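Local coordinates for nicastrin (Dictyostelium purpureum, PDB 4R12), which is probably an essential subunit of gamma-secretase, the complex that cleaves membrane proteins such as Notch receptors within the membrane, at residues L509-T520 and L532-T543. Residues are numbered along the deposited sequence; the frame is centred on the assembly and turned at random.
Sequences LYSITQYNSTLT and LCYSGQCVSSNT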
ATOM      1  N   LEU A 509       2.901  -4.535 -15.433  1.00 23.52           N
ATOM      2  CA  LEU A 509       3.855  -3.492 -15.830  1.00 23.61           C
ATOM      3  C   LEU A 509       4.872  -4.046 -16.829  1.00 25.38           C
ATOM      4  O   LEU A 509       5.187  -3.401 -17.825  1.00 25.17           O
ATOM      5  CB  LEU A 509       4.591  -2.924 -14.606  1.00 22.12           C
ATOM      6  CG  LEU A 509       5.633  -1.815 -14.832  1.00 24.33           C
ATOM      7  CD1 LEU A 509       5.003  -0.632 -15.545  1.00 22.32           C
ATOM      8  CD2 LEU A 509       6.243  -1.355 -13.516  1.00 22.93           C
ATOM      9  N   TYR A 510       5.394  -5.232 -16.528  1.00 21.45           N
ATOM     10  CA  TYR A 510       6.335  -5.916 -17.415  1.00 22.91           C
ATOM     11  C   TYR A 510       5.725  -6.065 -18.815  1.00 23.82           C
ATOM     12  O   TYR A 510       6.359  -5.750 -19.822  1.00 24.91           O
ATOM     13  CB  TYR A 510       6.706  -7.287 -16.833  1.00 22.68           C
ATOM     14  CG  TYR A 510       7.844  -8.000 -17.544  1.00 25.48           C
ATOM     15  CD1 TYR A 510       7.635  -8.675 -18.751  1.00 26.12           C
ATOM     16  CD2 TYR A 510       9.133  -8.005 -17.004  1.00 26.25           C
ATOM     17  CE1 TYR A 510       8.681  -9.323 -19.401  1.00 27.65           C
ATOM     18  CE2 TYR A 510      10.184  -8.650 -17.649  1.00 28.75           C
ATOM     19  CZ  TYR A 510       9.952  -9.309 -18.844  1.00 28.69           C
ATOM     20  OH  TYR A 510      10.988  -9.951 -19.487  1.00 30.63           O
ATOM     21  N   SER A 511       4.479  -6.525 -18.870  1.00 23.42           N
ATOM     22  CA  SER A 511       3.811  -6.751 -20.142  1.00 25.90           C
ATOM     23  C   SER A 511       3.554  -5.455 -20.921  1.00 24.84           C
ATOM     24  O   SER A 511       3.798  -5.398 -22.128  1.00 26.99           O
ATOM     25  CB  SER A 511       2.486  -7.493 -19.912  1.00 25.52           C
ATOM     26  OG  SER A 511       1.801  -7.655 -21.136  1.00 24.29           O
ATOM     27  N   ILE A 512       3.070  -4.414 -20.239  1.00 25.74           N
ATOM     28  CA  ILE A 512       2.693  -3.186 -20.941  1.00 25.72           C
ATOM     29  C   ILE A 512       3.912  -2.518 -21.574  1.00 27.21           C
ATOM     30  O   ILE A 512       3.824  -1.880 -22.622  1.00 28.66           O
ATOM     31  CB  ILE A 512       2.022  -2.183 -19.991  1.00 25.76           C
ATOM     32  CG1 ILE A 512       0.623  -2.654 -19.623  1.00 25.51           C
ATOM     33  CG2 ILE A 512       1.915  -0.804 -20.633  1.00 28.89           C
ATOM     34  CD1 ILE A 512       0.087  -1.798 -18.452  1.00 27.92           C
ATOM     35  N   THR A 513       5.057  -2.688 -20.935  1.00 23.28           N
ATOM     36  CA  THR A 513       6.270  -2.017 -21.376  1.00 25.16           C
ATOM     37  C   THR A 513       7.174  -2.914 -22.229  1.00 27.53           C
ATOM     38  O   THR A 513       8.305  -2.549 -22.526  1.00 27.92           O
ATOM     39  CB  THR A 513       7.069  -1.504 -20.161  1.00 27.47           C
ATOM     40  OG1 THR A 513       7.351  -2.600 -19.291  1.00 24.45           O
ATOM     41  CG2 THR A 513       6.261  -0.451 -19.377  1.00 23.27           C
ATOM     42  N   GLN A 514       6.672  -4.079 -22.635  1.00 25.56           N
ATOM     43  CA  GLN A 514       7.489  -5.019 -23.407  1.00 27.92           C
ATOM     44  C   GLN A 514       8.011  -4.399 -24.712  1.00 30.85           C
ATOM     45  O   GLN A 514       7.350  -3.545 -25.310  1.00 31.20           O
ATOM     46  CB  GLN A 514       6.687  -6.290 -23.725  1.00 26.89           C
ATOM     47  CG  GLN A 514       5.570  -6.081 -24.731  1.00 30.11           C
ATOM     48  CD  GLN A 514       4.726  -7.330 -24.929  1.00 30.08           C
ATOM     49  OE1 GLN A 514       4.936  -8.093 -25.874  1.00 30.63           O
ATOM     50  NE2 GLN A 514       3.760  -7.534 -24.039  1.00 26.39           N
ATOM     51  N   TYR A 515       9.196  -4.827 -25.145  1.00 27.52           N
ATOM     52  CA  TYR A 515       9.696  -4.441 -26.464  1.00 30.05           C
ATOM     53  C   TYR A 515       9.802  -5.634 -27.420  1.00 33.82           C
ATOM     54  O   TYR A 515       9.996  -5.451 -28.618  1.00 32.10           O
ATOM     55  CB  TYR A 515      11.057  -3.728 -26.347  1.00 31.28           C
ATOM     56  CG  TYR A 515      12.120  -4.463 -25.560  1.00 33.45           C
ATOM     57  CD1 TYR A 515      12.966  -5.375 -26.180  1.00 35.10           C
ATOM     58  CD2 TYR A 515      12.301  -4.223 -24.203  1.00 31.55           C
ATOM     59  CE1 TYR A 515      13.944  -6.037 -25.469  1.00 35.11           C
ATOM     60  CE2 TYR A 515      13.275  -4.879 -23.482  1.00 31.20           C
ATOM     61  CZ  TYR A 515      14.095  -5.789 -24.126  1.00 33.06           C
ATOM     62  OH  TYR A 515      15.063  -6.450 -23.426  1.00 36.52           O
ATOM     63  N   ASN A 516       9.664  -6.852 -26.906  1.00 31.17           N
ATOM     64  CA  ASN A 516       9.704  -8.029 -27.777  1.00 33.28           C
ATOM     65  C   ASN A 516       8.916  -9.189 -27.166  1.00 32.69           C
ATOM     66  O   ASN A 516       8.757  -9.282 -25.944  1.00 29.50           O
ATOM     67  CB  ASN A 516      11.157  -8.452 -28.049  1.00 35.88           C
ATOM     68  CG  ASN A 516      11.287  -9.441 -29.222  1.00 41.29           C
ATOM     69  OD1 ASN A 516      10.501  -9.411 -30.171  1.00 38.17           O
ATOM     70  ND2 ASN A 516      12.290 -10.313 -29.154  1.00 44.22           N
ATOM     71  N   SER A 517       8.411 -10.053 -28.035  1.00 35.70           N
ATOM     72  CA  SER A 517       7.660 -11.231 -27.633  1.00 32.82           C
ATOM     73  C   SER A 517       7.777 -12.286 -28.718  1.00 35.65           C
ATOM     74  O   SER A 517       7.504 -12.014 -29.882  1.00 35.46           O
ATOM     75  CB  SER A 517       6.193 -10.892 -27.389  1.00 29.50           C
ATOM     76  OG  SER A 517       5.480 -12.045 -26.980  1.00 30.66           O
ATOM     77  N   THR A 518       8.162 -13.495 -28.326  1.00 30.26           N
ATOM     78  CA  THR A 518       8.453 -14.554 -29.283  1.00 31.81           C
ATOM     79  C   THR A 518       7.715 -15.822 -28.905  1.00 31.10           C
ATOM     80  O   THR A 518       7.723 -16.214 -27.740  1.00 28.55           O
ATOM     81  CB  THR A 518       9.961 -14.843 -29.349  1.00 34.56           C
ATOM     82  OG1 THR A 518      10.652 -13.643 -29.708  1.00 36.15           O
ATOM     83  CG2 THR A 518      10.260 -15.937 -30.381  1.00 36.17           C
ATOM     84  N   LEU A 519       7.073 -16.451 -29.886  1.00 28.79           N
ATOM     85  CA  LEU A 519       6.375 -17.718 -29.663  1.00 30.33           C
ATOM     86  C   LEU A 519       7.373 -18.849 -29.435  1.00 31.03           C
ATOM     87  O   LEU A 519       8.132 -19.182 -30.336  1.00 34.15           O
ATOM     88  CB  LEU A 519       5.471 -18.050 -30.851  1.00 29.89           C
ATOM     89  CG  LEU A 519       4.815 -19.433 -30.880  1.00 30.88           C
ATOM     90  CD1 LEU A 519       3.932 -19.645 -29.651  1.00 29.68           C
ATOM     91  CD2 LEU A 519       3.991 -19.585 -32.156  1.00 31.63           C
ATOM     92  N   THR A 520       7.363 -19.444 -28.241  1.00 29.38           N
ATOM     93  CA  THR A 520       8.344 -20.477 -27.889  1.00 30.03           C
ATOM     94  C   THR A 520       7.696 -21.710 -27.274  1.00 30.24           C
ATOM     95  O   THR A 520       8.344 -22.737 -27.081  1.00 30.96           O
ATOM     96  CB  THR A 520       9.382 -19.937 -26.885  1.00 29.42           C
ATOM     97  OG1 THR A 520       8.727 -19.674 -25.639  1.00 28.36           O
ATOM     98  CG2 THR A 520      10.005 -18.642 -27.391  1.00 29.20           C
ATOM     99  N   LEU A 532      10.514 -13.399 -19.625  1.00 29.47           N
ATOM    100  CA  LEU A 532       9.520 -14.082 -18.813  1.00 27.62           C
ATOM    101  C   LEU A 532       8.525 -14.786 -19.723  1.00 29.44           C
ATOM    102  O   LEU A 532       8.331 -14.393 -20.869  1.00 28.86           O
ATOM    103  CB  LEU A 532       8.789 -13.101 -17.893  1.00 25.79           C
ATOM    104  CG  LEU A 532       9.645 -12.358 -16.862  1.00 26.66           C
ATOM    105  CD1 LEU A 532       8.750 -11.459 -15.985  1.00 23.80           C
ATOM    106  CD2 LEU A 532      10.474 -13.330 -16.020  1.00 28.30           C
ATOM    107  N   CYS A 533       7.895 -15.827 -19.203  1.00 28.35           N
ATOM    108  CA  CYS A 533       6.918 -16.567 -19.980  1.00 29.53           C
ATOM    109  C   CYS A 533       5.487 -16.073 -19.742  1.00 26.80           C
ATOM    110  O   CYS A 533       5.000 -16.018 -18.606  1.00 26.75           O
ATOM    111  CB  CYS A 533       7.020 -18.054 -19.669  1.00 30.28           C
ATOM    112  SG  CYS A 533       5.921 -19.037 -20.707  1.00 32.32           S
ATOM    113  N   TYR A 534       4.821 -15.704 -20.831  1.00 27.46           N
ATOM    114  CA  TYR A 534       3.408 -15.352 -20.817  1.00 27.64           C
ATOM    115  C   TYR A 534       2.667 -16.228 -21.817  1.00 29.67           C
ATOM    116  O   TYR A 534       2.736 -15.968 -23.022  1.00 28.18           O
ATOM    117  CB  TYR A 534       3.185 -13.885 -21.187  1.00 27.48           C
ATOM    118  CG  TYR A 534       3.624 -12.868 -20.161  1.00 27.43           C
ATOM    119  CD1 TYR A 534       4.969 -12.575 -19.974  1.00 27.85           C
ATOM    120  CD2 TYR A 534       2.684 -12.162 -19.415  1.00 27.99           C
ATOM    121  CE1 TYR A 534       5.367 -11.616 -19.052  1.00 27.19           C
ATOM    122  CE2 TYR A 534       3.071 -11.209 -18.501  1.00 24.95           C
ATOM    123  CZ  TYR A 534       4.409 -10.939 -18.323  1.00 26.14           C
ATOM    124  OH  TYR A 534       4.780  -9.992 -17.407  1.00 24.23           O
ATOM    125  N   SER A 535       1.989 -17.265 -21.330  1.00 27.77           N
ATOM    126  CA  SER A 535       1.106 -18.073 -22.184  1.00 31.78           C
ATOM    127  C   SER A 535       1.795 -18.552 -23.465  1.00 29.77           C
ATOM    128  O   SER A 535       1.259 -18.377 -24.565  1.00 30.75           O
ATOM    129  CB  SER A 535      -0.151 -17.271 -22.561  1.00 32.47           C
ATOM    130  OG  SER A 535      -0.867 -16.863 -21.409  1.00 30.97           O
ATOM    131  N   GLY A 536       2.997 -19.107 -23.330  1.00 28.80           N
ATOM    132  CA  GLY A 536       3.738 -19.621 -24.474  1.00 28.98           C
ATOM    133  C   GLY A 536       4.595 -18.616 -25.229  1.00 29.19           C
ATOM    134  O   GLY A 536       5.270 -18.981 -26.200  1.00 29.66           O
ATOM    135  N   GLN A 537       4.552 -17.354 -24.814  1.00 26.94           N
ATOM    136  CA  GLN A 537       5.440 -16.338 -25.365  1.00 28.16           C
ATOM    137  C   GLN A 537       6.567 -16.027 -24.394  1.00 27.76           C
ATOM    138  O   GLN A 537       6.320 -15.874 -23.193  1.00 26.40           O
ATOM    139  CB  GLN A 537       4.680 -15.044 -25.672  1.00 28.74           C
ATOM    140  CG  GLN A 537       3.464 -15.212 -26.578  1.00 29.27           C
ATOM    141  CD  GLN A 537       3.839 -15.314 -28.040  1.00 30.88           C
ATOM    142  OE1 GLN A 537       3.432 -16.244 -28.718  1.00 33.35           O
ATOM    143  NE2 GLN A 537       4.623 -14.359 -28.531  1.00 31.19           N
ATOM    144  N   CYS A 538       7.795 -15.929 -24.909  1.00 26.87           N
ATOM    145  CA  CYS A 538       8.886 -15.313 -24.149  1.00 27.01           C
ATOM    146  C   CYS A 538       8.851 -13.810 -24.392  1.00 27.23           C
ATOM    147  O   CYS A 538       8.989 -13.354 -25.527  1.00 28.11           O
ATOM    148  CB  CYS A 538      10.246 -15.903 -24.536  1.00 30.86           C
ATOM    149  SG  CYS A 538      10.477 -17.563 -23.866  1.00 32.85           S
ATOM    150  N   VAL A 539       8.614 -13.049 -23.328  1.00 27.91           N
ATOM    151  CA  VAL A 539       8.388 -11.613 -23.447  1.00 27.39           C
ATOM    152  C   VAL A 539       9.552 -10.854 -22.828  1.00 28.98           C
ATOM    153  O   VAL A 539       9.999 -11.164 -21.722  1.00 27.54           O
ATOM    154  CB  VAL A 539       7.061 -11.195 -22.772  1.00 26.24           C
ATOM    155  CG1 VAL A 539       6.817  -9.700 -22.919  1.00 25.54           C
ATOM    156  CG2 VAL A 539       5.897 -11.997 -23.359  1.00 26.90           C
ATOM    157  N   SER A 540      10.046  -9.861 -23.556  1.00 28.08           N
ATOM    158  CA  SER A 540      11.192  -9.092 -23.094  1.00 28.96           C
ATOM    159  C   SER A 540      10.747  -7.697 -22.679  1.00 27.86           C
ATOM    160  O   SER A 540      10.052  -7.018 -23.425  1.00 28.75           O
ATOM    161  CB  SER A 540      12.252  -9.014 -24.186  1.00 32.49           C
ATOM    162  OG  SER A 540      12.730 -10.309 -24.505  1.00 33.18           O
ATOM    163  N   SER A 541      11.156  -7.290 -21.488  1.00 28.71           N
ATOM    164  CA  SER A 541      10.833  -5.960 -20.953  1.00 28.68           C
ATOM    165  C   SER A 541      11.887  -5.526 -19.949  1.00 28.16           C
ATOM    166  O   SER A 541      12.356  -6.336 -19.149  1.00 27.28           O
ATOM    167  CB  SER A 541       9.455  -5.964 -20.281  1.00 25.20           C
ATOM    168  OG  SER A 541       9.136  -4.693 -19.734  1.00 25.34           O
ATOM    169  N   ASN A 542      12.224  -4.240 -19.972  1.00 28.21           N
ATOM    170  CA  ASN A 542      13.159  -3.643 -19.019  1.00 28.29           C
ATOM    171  C   ASN A 542      12.444  -3.276 -17.716  1.00 26.66           C
ATOM    172  O   ASN A 542      12.401  -2.109 -17.310  1.00 24.96           O
ATOM    173  CB  ASN A 542      13.831  -2.412 -19.643  1.00 29.80           C
ATOM    174  CG  ASN A 542      15.120  -2.031 -18.949  1.00 32.19           C
ATOM    175  OD1 ASN A 542      15.652  -2.787 -18.142  1.00 31.56           O
ATOM    176  ND2 ASN A 542      15.632  -0.854 -19.267  1.00 33.34           N
ATOM    177  N   THR A 543      11.890  -4.299 -17.072  1.00 28.30           N
ATOM    178  CA  THR A 543      11.078  -4.157 -15.862  1.00 26.79           C
ATOM    179  C   THR A 543      11.628  -5.089 -14.796  1.00 27.00           C
ATOM    180  O   THR A 543      11.940  -6.242 -15.088  1.00 28.84           O
ATOM    181  CB  THR A 543       9.603  -4.502 -16.150  1.00 25.57           C
ATOM    182  OG1 THR A 543       9.089  -3.592 -17.130  1.00 25.74           O
ATOM    183  CG2 THR A 543       8.739  -4.432 -14.878  1.00 24.20           C
TER
HETATM  184  O   HOH W   1      10.890  -2.239 -21.709  1.00 28.56           O
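Tyr-510 and Ser-541 meet ring to methylene at the end of helix 500-512. Ser-541 CB sits 3.5 Å from the centroid of the Tyr-510 ring, over one face. Leu-532 CD1 covers the opposite face at 3.6 Å from that centroid. Both are CH-pi contacts. The Tyr-534 ring lies nearly parallel to the Tyr-510 ring but is slid well aside, and its hydroxyl bonds to the carbonyl of Arg-507.

The phenol OH anchors the same ring. With CG anti to the backbone N (chi1 -171°), Tyr-510 carries OH to Val-539 O, a 2.7 Å hydrogen bond. That carbonyl also accepts from Leu-532 N. Ser-541 OG donates to the main-chain Tyr-510 O at 3.0 Å, in the carbonyl plane on a lone pair. An alanine at Tyr-510 is likely to open a gap between Leu-532 and Ser-541 and leave Val-539 O with one bond fewer.

Farther on, backbone bonds join the antiparallel strands 516-522 and 536-540. Thr-518 and Cys-538 exchange a pair of them. Tyr-515 and Asn-516 both face Ser-540, a classic beta bulge: Ser-540 N donates to Asn-516 O, and Ser-540 O accepts from Tyr-515 N. On the face with Val-539, Gln-537 NE2 gives a nearly straight bond to Ser-517 OG, 2.9 Å and 173°, with OG in the amide plane of Gln-537.

Disulfide Cys-533 to Cys-522 links the outer strands; Cys-538 to Cys-528 ties the middle strand to the calcium-binding loop. Strands 516-522, 536-540 and 532-534 form a small antiparallel sheet, its hairpin closed by a type I' turn, Tyr-534 to Gln-537. The chain then passes the helix end into strand 542-548.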